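Local coordinates for protein putative Glycosidase (Bacteroides thetaiotaomicron, PDB 3R67) that is of unknown function but is probably a five-bladed beta-propeller protein related to the glycosidases, at residues D60-V65 and Y88-L93; K199-W204 and V211-D216. All coordinates share one frame; numbering follows the deposited sequence.

Contact 1: D60-V65 and Y88-L93; sequences DGKVVV and YSDDGL
Val63 and Ser89 face each other as an antiparallel hydrogen-bonded pair, and two backbone bonds tie them: Val63 N to Ser89 O at 2.8 Å with an N-H...O angle of 154°, and Ser89 N to Val63 O at 2.8 Å. On the Val63 and Ser89 face the packing is close. The CG2 branch of Val63 lies 3.8 Å from Gly92 CA, and the bare glycine lets the methyl approach the turn that follows the strand. With chi1 at -180°, Ser89 OG swings away from its own N and over that turn, where it accepts from Gly92 N at 2.8 Å, an ST motif; it is also hydrogen-bonded to His94 O. Strands 62-70 and 82-89 are neighbours in a four-stranded antiparallel sheet, as in a blade of the five-bladed beta-propeller expected of this family, and Tyr338, Val329 and His331 from other strands cover Val63. Toward solvent the contact changes character. Lys62 runs extended alongside Asp90, with Lys62 CE 3.2 Å from Asp90 OD1, yet Lys62 NZ stops 4.2 Å from Asp90 OD1, too far for a salt bridge, so any attraction is long-range. Water fills in instead: one molecule donates to both Gly61 O and Asp90 OD1, while a second is weakly bonded to Lys62 NZ and Asp90 OD2. Lys62 also lies beside Tyr88, its NZ 4.1 Å from Tyr88 CD2 and oblique to the ring.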
ATOM      1  N   ASP A  60       3.629  17.818   8.811  1.00 15.64           N
ATOM      2  CA  ASP A  60       3.624  19.250   9.078  1.00 15.90           C
ATOM      3  C   ASP A  60       2.292  19.901   8.587  1.00 20.05           C
ATOM      4  O   ASP A  60       2.293  20.878   7.833  1.00 17.88           O
ATOM      5  CB  ASP A  60       4.859  19.872   8.385  1.00 17.60           C
ATOM      6  CG  ASP A  60       5.186  21.283   8.758  1.00 26.97           C
ATOM      7  OD1 ASP A  60       4.902  21.667   9.914  1.00 26.41           O
ATOM      8  OD2 ASP A  60       5.804  21.985   7.923  1.00 33.33           O
ATOM      9  N   GLY A  61       1.170  19.333   9.040  1.00 18.39           N
ATOM     10  CA  GLY A  61      -0.179  19.819   8.741  1.00 17.80           C
ATOM     11  C   GLY A  61      -0.674  19.600   7.322  1.00 21.14           C
ATOM     12  O   GLY A  61      -1.742  20.105   6.955  1.00 20.40           O
ATOM     13  N   LYS A  62       0.081  18.823   6.522  1.00 17.51           N
ATOM     14  CA  LYS A  62      -0.278  18.537   5.135  1.00 16.31           C
ATOM     15  C   LYS A  62      -0.420  17.040   4.889  1.00 18.19           C
ATOM     16  O   LYS A  62       0.184  16.225   5.589  1.00 17.98           O
ATOM     17  CB  LYS A  62       0.770  19.118   4.150  1.00 17.05           C
ATOM     18  CG  LYS A  62       0.853  20.640   4.178  1.00 18.09           C
ATOM     19  CD  LYS A  62       1.827  21.202   3.148  1.00 29.71           C
ATOM     20  CE  LYS A  62       1.869  22.710   3.201  1.00 29.09           C
ATOM     21  NZ  LYS A  62       2.790  23.268   2.195  1.00 49.26           N
ATOM     22  N   VAL A  63      -1.255  16.693   3.908  1.00 12.07           N
ATOM     23  CA  VAL A  63      -1.396  15.323   3.431  1.00 11.09           C
ATOM     24  C   VAL A  63      -0.295  15.121   2.402  1.00 15.31           C
ATOM     25  O   VAL A  63      -0.220  15.896   1.451  1.00 16.43           O
ATOM     26  CB  VAL A  63      -2.805  14.977   2.872  1.00 14.18           C
ATOM     27  CG1 VAL A  63      -2.849  13.537   2.386  1.00 13.89           C
ATOM     28  CG2 VAL A  63      -3.909  15.238   3.904  1.00 14.42           C
ATOM     29  N   VAL A  64       0.573  14.123   2.594  1.00 10.91           N
ATOM     30  CA  VAL A  64       1.645  13.844   1.642  1.00 10.08           C
ATOM     31  C   VAL A  64       1.386  12.484   1.034  1.00 13.82           C
ATOM     32  O   VAL A  64       1.212  11.514   1.762  1.00 14.70           O
ATOM     33  CB  VAL A  64       3.060  13.936   2.265  1.00 13.27           C
ATOM     34  CG1 VAL A  64       4.136  13.504   1.266  1.00 13.06           C
ATOM     35  CG2 VAL A  64       3.342  15.339   2.778  1.00 12.72           C
ATOM     36  N   VAL A  65       1.324  12.430  -0.303  1.00  8.19           N
ATOM     37  CA  VAL A  65       1.103  11.213  -1.065  1.00  7.39           C
ATOM     38  C   VAL A  65       2.426  10.879  -1.769  1.00 13.75           C
ATOM     39  O   VAL A  65       2.985  11.719  -2.485  1.00 13.11           O
ATOM     40  CB  VAL A  65      -0.110  11.353  -2.045  1.00  9.76           C
ATOM     41  CG1 VAL A  65      -0.097  10.286  -3.143  1.00  8.86           C
ATOM     42  CG2 VAL A  65      -1.446  11.361  -1.296  1.00  8.60           C
ATOM     43  N   TYR A  88       1.805  16.902  -2.282  1.00 13.30           N
ATOM     44  CA  TYR A  88       1.405  17.443  -0.981  1.00 12.68           C
ATOM     45  C   TYR A  88       0.134  18.282  -1.131  1.00 13.84           C
ATOM     46  O   TYR A  88      -0.062  18.963  -2.147  1.00 12.62           O
ATOM     47  CB  TYR A  88       2.557  18.270  -0.344  1.00 14.13           C
ATOM     48  CG  TYR A  88       3.100  19.374  -1.239  1.00 17.88           C
ATOM     49  CD1 TYR A  88       4.035  19.095  -2.240  1.00 20.27           C
ATOM     50  CD2 TYR A  88       2.716  20.703  -1.056  1.00 18.94           C
ATOM     51  CE1 TYR A  88       4.538  20.106  -3.063  1.00 23.20           C
ATOM     52  CE2 TYR A  88       3.210  21.720  -1.872  1.00 19.90           C
ATOM     53  CZ  TYR A  88       4.129  21.421  -2.865  1.00 31.11           C
ATOM     54  OH  TYR A  88       4.611  22.432  -3.669  1.00 33.34           O
ATOM     55  N   SER A  89      -0.724  18.224  -0.102  1.00  9.83           N
ATOM     56  CA  SER A  89      -2.012  18.919  -0.057  1.00  9.32           C
ATOM     57  C   SER A  89      -2.337  19.448   1.317  1.00 14.50           C
ATOM     58  O   SER A  89      -2.116  18.763   2.313  1.00 15.26           O
ATOM     59  CB  SER A  89      -3.136  17.965  -0.480  1.00 11.01           C
ATOM     60  OG  SER A  89      -4.411  18.595  -0.461  1.00 10.29           O
ATOM     61  N   ASP A  90      -2.991  20.604   1.354  1.00 13.49           N
ATOM     62  CA  ASP A  90      -3.491  21.210   2.584  1.00 14.68           C
ATOM     63  C   ASP A  90      -4.845  20.624   2.980  1.00 17.32           C
ATOM     64  O   ASP A  90      -5.132  20.549   4.181  1.00 18.52           O
ATOM     65  CB  ASP A  90      -3.613  22.743   2.433  1.00 16.85           C
ATOM     66  CG  ASP A  90      -2.281  23.464   2.293  1.00 25.93           C
ATOM     67  OD1 ASP A  90      -1.330  23.112   3.013  1.00 27.30           O
ATOM     68  OD2 ASP A  90      -2.223  24.448   1.554  1.00 31.45           O
ATOM     69  N   ASP A  91      -5.689  20.243   2.002  1.00 12.27           N
ATOM     70  CA  ASP A  91      -7.043  19.750   2.308  1.00 11.42           C
ATOM     71  C   ASP A  91      -7.205  18.219   2.086  1.00 14.68           C
ATOM     72  O   ASP A  91      -8.181  17.636   2.572  1.00 16.76           O
ATOM     73  CB  ASP A  91      -8.099  20.490   1.459  1.00 12.70           C
ATOM     74  CG  ASP A  91      -7.999  20.382  -0.062  1.00 13.89           C
ATOM     75  OD1 ASP A  91      -7.095  19.676  -0.555  1.00 11.34           O
ATOM     76  OD2 ASP A  91      -8.826  21.014  -0.759  1.00 20.47           O
ATOM     77  N   GLY A  92      -6.272  17.596   1.377  1.00  8.55           N
ATOM     78  CA  GLY A  92      -6.334  16.164   1.093  1.00  6.82           C
ATOM     79  C   GLY A  92      -6.960  15.858  -0.254  1.00 12.02           C
ATOM     80  O   GLY A  92      -7.034  14.685  -0.647  1.00 10.96           O
ATOM     81  N   LEU A  93      -7.394  16.918  -0.994  1.00  8.90           N
ATOM     82  CA  LEU A  93      -8.085  16.791  -2.281  1.00  8.98           C
ATOM     83  C   LEU A  93      -7.285  17.401  -3.428  1.00 14.69           C
ATOM     84  O   LEU A  93      -7.186  16.775  -4.488  1.00 14.83           O
ATOM     85  CB  LEU A  93      -9.464  17.471  -2.223  1.00  9.82           C
ATOM     86  CG  LEU A  93     -10.472  17.047  -1.152  1.00 12.26           C
ATOM     87  CD1 LEU A  93     -11.723  17.908  -1.229  1.00 12.62           C
ATOM     88  CD2 LEU A  93     -10.838  15.590  -1.272  1.00 13.62           C
TER
HETATM   89  O   HOH W   1      -2.084  22.976   5.963  1.00 36.22           O
HETATM   90  O   HOH W   2       0.017  23.385   0.162  1.00 24.18           O

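Contact 2: K199-W204 and V211-D216; sequences KYWMYW and VATSTD
Thr213 drives its CG2 methyl onto the six-membered ring of Trp201, 3.6 Å from the ring centroid and only 12° off the normal, a CH-pi contact over one face. The methyl stands anti to the carbonyl carbon of Thr213, which aims it at the indole. Val211 approaches the same ring differently: its CG1 sits in the ring plane at the edge, 3.5 Å from Trp201 CE3. The benzo part of the indole thus has one methyl over a face and another against its rim. Val211's other branch, CG2, lies 3.6 Å from Tyr203 CE1, the two side chains running side by side with the methyl oblique to the ring, so the forked valine fills the hollow between Trp201 and Tyr203. Each ring also has a polar anchor outside the hairpin, Trp201 NE1 to Ile196 O and Tyr203 OH to Pro294 O.

On the other face, Ala212 is a small bump in a recess lined by Met202, a selenomethionine, and Trp204. Ala212 CB touches Met202 CG at 3.7 Å and Trp204 CD1 at 3.9 Å. Farther along that face, Tyr200 turns its ring edge to the chain leaving the strand, Thr215 O and Asp216 N lying near the ring plane.

Four backbone bonds set this register. The straightest, Tyr200 N to Ser214 O, measures 2.8 Å at 173°; in its return partner, Ser214 N sits 37° out of the carbonyl plane of Tyr200 O. Ser214 OG accepts from Asp216 N in an ST turn where the second strand ends, and is also hydrogen-bonded to Asn219 O. Strands 199-204 and 210-214 form a twisted antiparallel beta hairpin, consistent with the two middle strands of a four-stranded propeller blade, between 180-187 and 221-222.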
ATOM      1  N   LYS A 199       5.142  -5.229  21.413  1.00 29.45           N
ATOM      2  CA  LYS A 199       5.583  -5.415  20.026  1.00 26.64           C
ATOM      3  C   LYS A 199       4.848  -4.514  19.040  1.00 26.45           C
ATOM      4  O   LYS A 199       3.748  -4.023  19.322  1.00 24.21           O
ATOM      5  CB  LYS A 199       5.332  -6.880  19.586  1.00 28.78           C
ATOM      6  CG  LYS A 199       6.070  -7.975  20.326  1.00 42.11           C
ATOM      7  CD  LYS A 199       5.489  -9.323  19.873  1.00 51.87           C
ATOM      8  CE  LYS A 199       6.082 -10.537  20.546  1.00 59.23           C
ATOM      9  NZ  LYS A 199       5.794 -10.575  22.005  1.00 72.81           N
ATOM     10  N   TYR A 200       5.434  -4.358  17.852  1.00 21.71           N
ATOM     11  CA  TYR A 200       4.842  -3.721  16.693  1.00 19.15           C
ATOM     12  C   TYR A 200       4.280  -4.832  15.841  1.00 21.36           C
ATOM     13  O   TYR A 200       4.813  -5.944  15.880  1.00 22.10           O
ATOM     14  CB  TYR A 200       5.843  -2.842  15.955  1.00 20.41           C
ATOM     15  CG  TYR A 200       6.411  -1.740  16.810  1.00 22.96           C
ATOM     16  CD1 TYR A 200       5.623  -0.663  17.206  1.00 24.17           C
ATOM     17  CD2 TYR A 200       7.761  -1.719  17.147  1.00 24.98           C
ATOM     18  CE1 TYR A 200       6.149   0.380  17.959  1.00 25.04           C
ATOM     19  CE2 TYR A 200       8.299  -0.681  17.904  1.00 26.96           C
ATOM     20  CZ  TYR A 200       7.486   0.367  18.310  1.00 33.92           C
ATOM     21  OH  TYR A 200       7.994   1.404  19.049  1.00 37.58           O
ATOM     22  N   TRP A 201       3.185  -4.575  15.126  1.00 15.64           N
ATOM     23  CA  TRP A 201       2.486  -5.605  14.351  1.00 14.19           C
ATOM     24  C   TRP A 201       2.208  -5.177  12.927  1.00 17.36           C
ATOM     25  O   TRP A 201       1.947  -3.997  12.674  1.00 16.09           O
ATOM     26  CB  TRP A 201       1.140  -5.917  15.043  1.00 12.86           C
ATOM     27  CG  TRP A 201       1.277  -6.508  16.420  1.00 14.72           C
ATOM     28  CD1 TRP A 201       1.585  -5.842  17.570  1.00 18.30           C
ATOM     29  CD2 TRP A 201       1.074  -7.874  16.790  1.00 15.09           C
ATOM     30  NE1 TRP A 201       1.650  -6.723  18.623  1.00 18.68           N
ATOM     31  CE2 TRP A 201       1.341  -7.978  18.175  1.00 19.81           C
ATOM     32  CE3 TRP A 201       0.702  -9.033  16.082  1.00 16.22           C
ATOM     33  CZ2 TRP A 201       1.232  -9.188  18.871  1.00 19.81           C
ATOM     34  CZ3 TRP A 201       0.606 -10.237  16.771  1.00 18.24           C
ATOM     35  CH2 TRP A 201       0.879 -10.307  18.146  1.00 19.77           C
HETATM   36  N   MSE A 202       2.214  -6.147  11.995  1.00 14.78           N
HETATM   37  CA  MSE A 202       1.826  -5.858  10.608  1.00 12.88           C
HETATM   38  C   MSE A 202       1.147  -7.031   9.929  1.00 17.14           C
HETATM   39  O   MSE A 202       1.507  -8.182  10.151  1.00 19.28           O
HETATM   40  CB  MSE A 202       3.010  -5.434   9.721  1.00 13.57           C
HETATM   41  CG  MSE A 202       4.008  -6.548   9.409  1.00 19.96           C
HETATM   42 SE   MSE A 202       5.354  -6.001   8.110  0.75 25.64          SE
HETATM   43  CE  MSE A 202       5.504  -4.412   8.709  1.00 21.48           C
ATOM     44  N   TYR A 203       0.219  -6.708   9.032  1.00 12.30           N
ATOM     45  CA  TYR A 203      -0.402  -7.633   8.096  1.00 12.26           C
ATOM     46  C   TYR A 203       0.358  -7.490   6.818  1.00 17.52           C
ATOM     47  O   TYR A 203       0.665  -6.356   6.443  1.00 15.63           O
ATOM     48  CB  TYR A 203      -1.905  -7.361   7.929  1.00 13.61           C
ATOM     49  CG  TYR A 203      -2.675  -7.447   9.222  1.00 18.01           C
ATOM     50  CD1 TYR A 203      -3.153  -8.668   9.693  1.00 20.54           C
ATOM     51  CD2 TYR A 203      -2.919  -6.308   9.987  1.00 18.68           C
ATOM     52  CE1 TYR A 203      -3.829  -8.759  10.905  1.00 21.27           C
ATOM     53  CE2 TYR A 203      -3.612  -6.388  11.194  1.00 19.91           C
ATOM     54  CZ  TYR A 203      -4.054  -7.616  11.650  1.00 26.05           C
ATOM     55  OH  TYR A 203      -4.718  -7.702  12.842  1.00 31.28           O
ATOM     56  N   TRP A 204       0.743  -8.589   6.179  1.00 14.47           N
ATOM     57  CA  TRP A 204       1.450  -8.458   4.918  1.00 15.59           C
ATOM     58  C   TRP A 204       1.074  -9.626   4.016  1.00 19.95           C
ATOM     59  O   TRP A 204       0.713 -10.696   4.502  1.00 21.10           O
ATOM     60  CB  TRP A 204       2.991  -8.369   5.134  1.00 15.37           C
ATOM     61  CG  TRP A 204       3.598  -9.669   5.559  1.00 17.47           C
ATOM     62  CD1 TRP A 204       3.675 -10.171   6.827  1.00 21.03           C
ATOM     63  CD2 TRP A 204       4.138 -10.670   4.694  1.00 18.17           C
ATOM     64  NE1 TRP A 204       4.230 -11.432   6.804  1.00 21.56           N
ATOM     65  CE2 TRP A 204       4.501 -11.773   5.503  1.00 23.06           C
ATOM     66  CE3 TRP A 204       4.327 -10.758   3.302  1.00 19.65           C
ATOM     67  CZ2 TRP A 204       5.082 -12.926   4.971  1.00 22.93           C
ATOM     68  CZ3 TRP A 204       4.859 -11.922   2.774  1.00 21.56           C
ATOM     69  CH2 TRP A 204       5.233 -12.986   3.605  1.00 22.96           C
ATOM     70  N   VAL A 211       0.840 -12.438   9.566  1.00 19.71           N
ATOM     71  CA  VAL A 211       1.047 -11.418  10.592  1.00 18.73           C
ATOM     72  C   VAL A 211       2.502 -11.506  11.024  1.00 22.54           C
ATOM     73  O   VAL A 211       3.006 -12.598  11.285  1.00 24.08           O
ATOM     74  CB  VAL A 211       0.062 -11.527  11.791  1.00 22.11           C
ATOM     75  CG1 VAL A 211       0.397 -10.507  12.885  1.00 21.04           C
ATOM     76  CG2 VAL A 211      -1.389 -11.375  11.333  1.00 20.81           C
ATOM     77  N   ALA A 212       3.193 -10.364  11.025  1.00 19.32           N
ATOM     78  CA  ALA A 212       4.584 -10.278  11.460  1.00 20.34           C
ATOM     79  C   ALA A 212       4.694  -9.312  12.624  1.00 24.89           C
ATOM     80  O   ALA A 212       3.862  -8.405  12.742  1.00 22.66           O
ATOM     81  CB  ALA A 212       5.479  -9.847  10.308  1.00 20.74           C
ATOM     82  N   THR A 213       5.709  -9.507  13.495  1.00 22.72           N
ATOM     83  CA  THR A 213       5.928  -8.624  14.642  1.00 22.09           C
ATOM     84  C   THR A 213       7.370  -8.093  14.630  1.00 26.59           C
ATOM     85  O   THR A 213       8.259  -8.675  13.999  1.00 26.68           O
ATOM     86  CB  THR A 213       5.608  -9.324  15.977  1.00 30.85           C
ATOM     87  OG1 THR A 213       6.556 -10.354  16.255  1.00 31.56           O
ATOM     88  CG2 THR A 213       4.188  -9.869  16.041  1.00 26.52           C
ATOM     89  N   SER A 214       7.591  -6.976  15.339  1.00 23.06           N
ATOM     90  CA  SER A 214       8.902  -6.321  15.456  1.00 23.11           C
ATOM     91  C   SER A 214       9.039  -5.607  16.791  1.00 28.09           C
ATOM     92  O   SER A 214       8.032  -5.224  17.384  1.00 26.23           O
ATOM     93  CB  SER A 214       9.090  -5.317  14.318  1.00 21.74           C
ATOM     94  OG  SER A 214      10.387  -4.750  14.293  1.00 21.62           O
ATOM     95  N   THR A 215      10.282  -5.396  17.252  1.00 26.98           N
ATOM     96  CA  THR A 215      10.540  -4.618  18.464  1.00 27.68           C
ATOM     97  C   THR A 215      11.291  -3.329  18.080  1.00 31.12           C
ATOM     98  O   THR A 215      11.505  -2.464  18.937  1.00 32.82           O
ATOM     99  CB  THR A 215      11.305  -5.432  19.518  1.00 38.97           C
ATOM    100  OG1 THR A 215      12.567  -5.845  18.991  1.00 40.40           O
ATOM    101  CG2 THR A 215      10.512  -6.627  20.034  1.00 39.09           C
ATOM    102  N   ASP A 216      11.684  -3.189  16.801  1.00 25.78           N
ATOM    103  CA  ASP A 216      12.474  -2.033  16.378  1.00 25.22           C
ATOM    104  C   ASP A 216      11.958  -1.385  15.068  1.00 29.56           C
ATOM    105  O   ASP A 216      12.601  -0.435  14.607  1.00 29.54           O
ATOM    106  CB  ASP A 216      13.941  -2.456  16.188  1.00 26.76           C
ATOM    107  CG  ASP A 216      14.185  -3.578  15.186  1.00 34.39           C
ATOM    108  OD1 ASP A 216      13.320  -3.800  14.307  1.00 33.95           O
ATOM    109  OD2 ASP A 216      15.266  -4.192  15.242  1.00 42.61           O
TER

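Contact 1 closes before contact 2 opens, so the two follow one another along the chain. Their centres lie 27 Å apart and their nearest atoms about 18 Å apart; they do not touch. Each joins two antiparallel strands consecutive in the chain, but in different places: contact 1 links 62-70 and 82-89, between 50-59 and 96-97, whereas in contact 2 strand 199-204 also pairs with 180-187, which in turn runs parallel to 245-255, the start of a further antiparallel set. A four-stranded antiparallel arrangement, with each contact joining the middle two strands, is what two separate propeller blades would probably give. The contact centres are similarly far from the chain's centre, 18 and 16 Å.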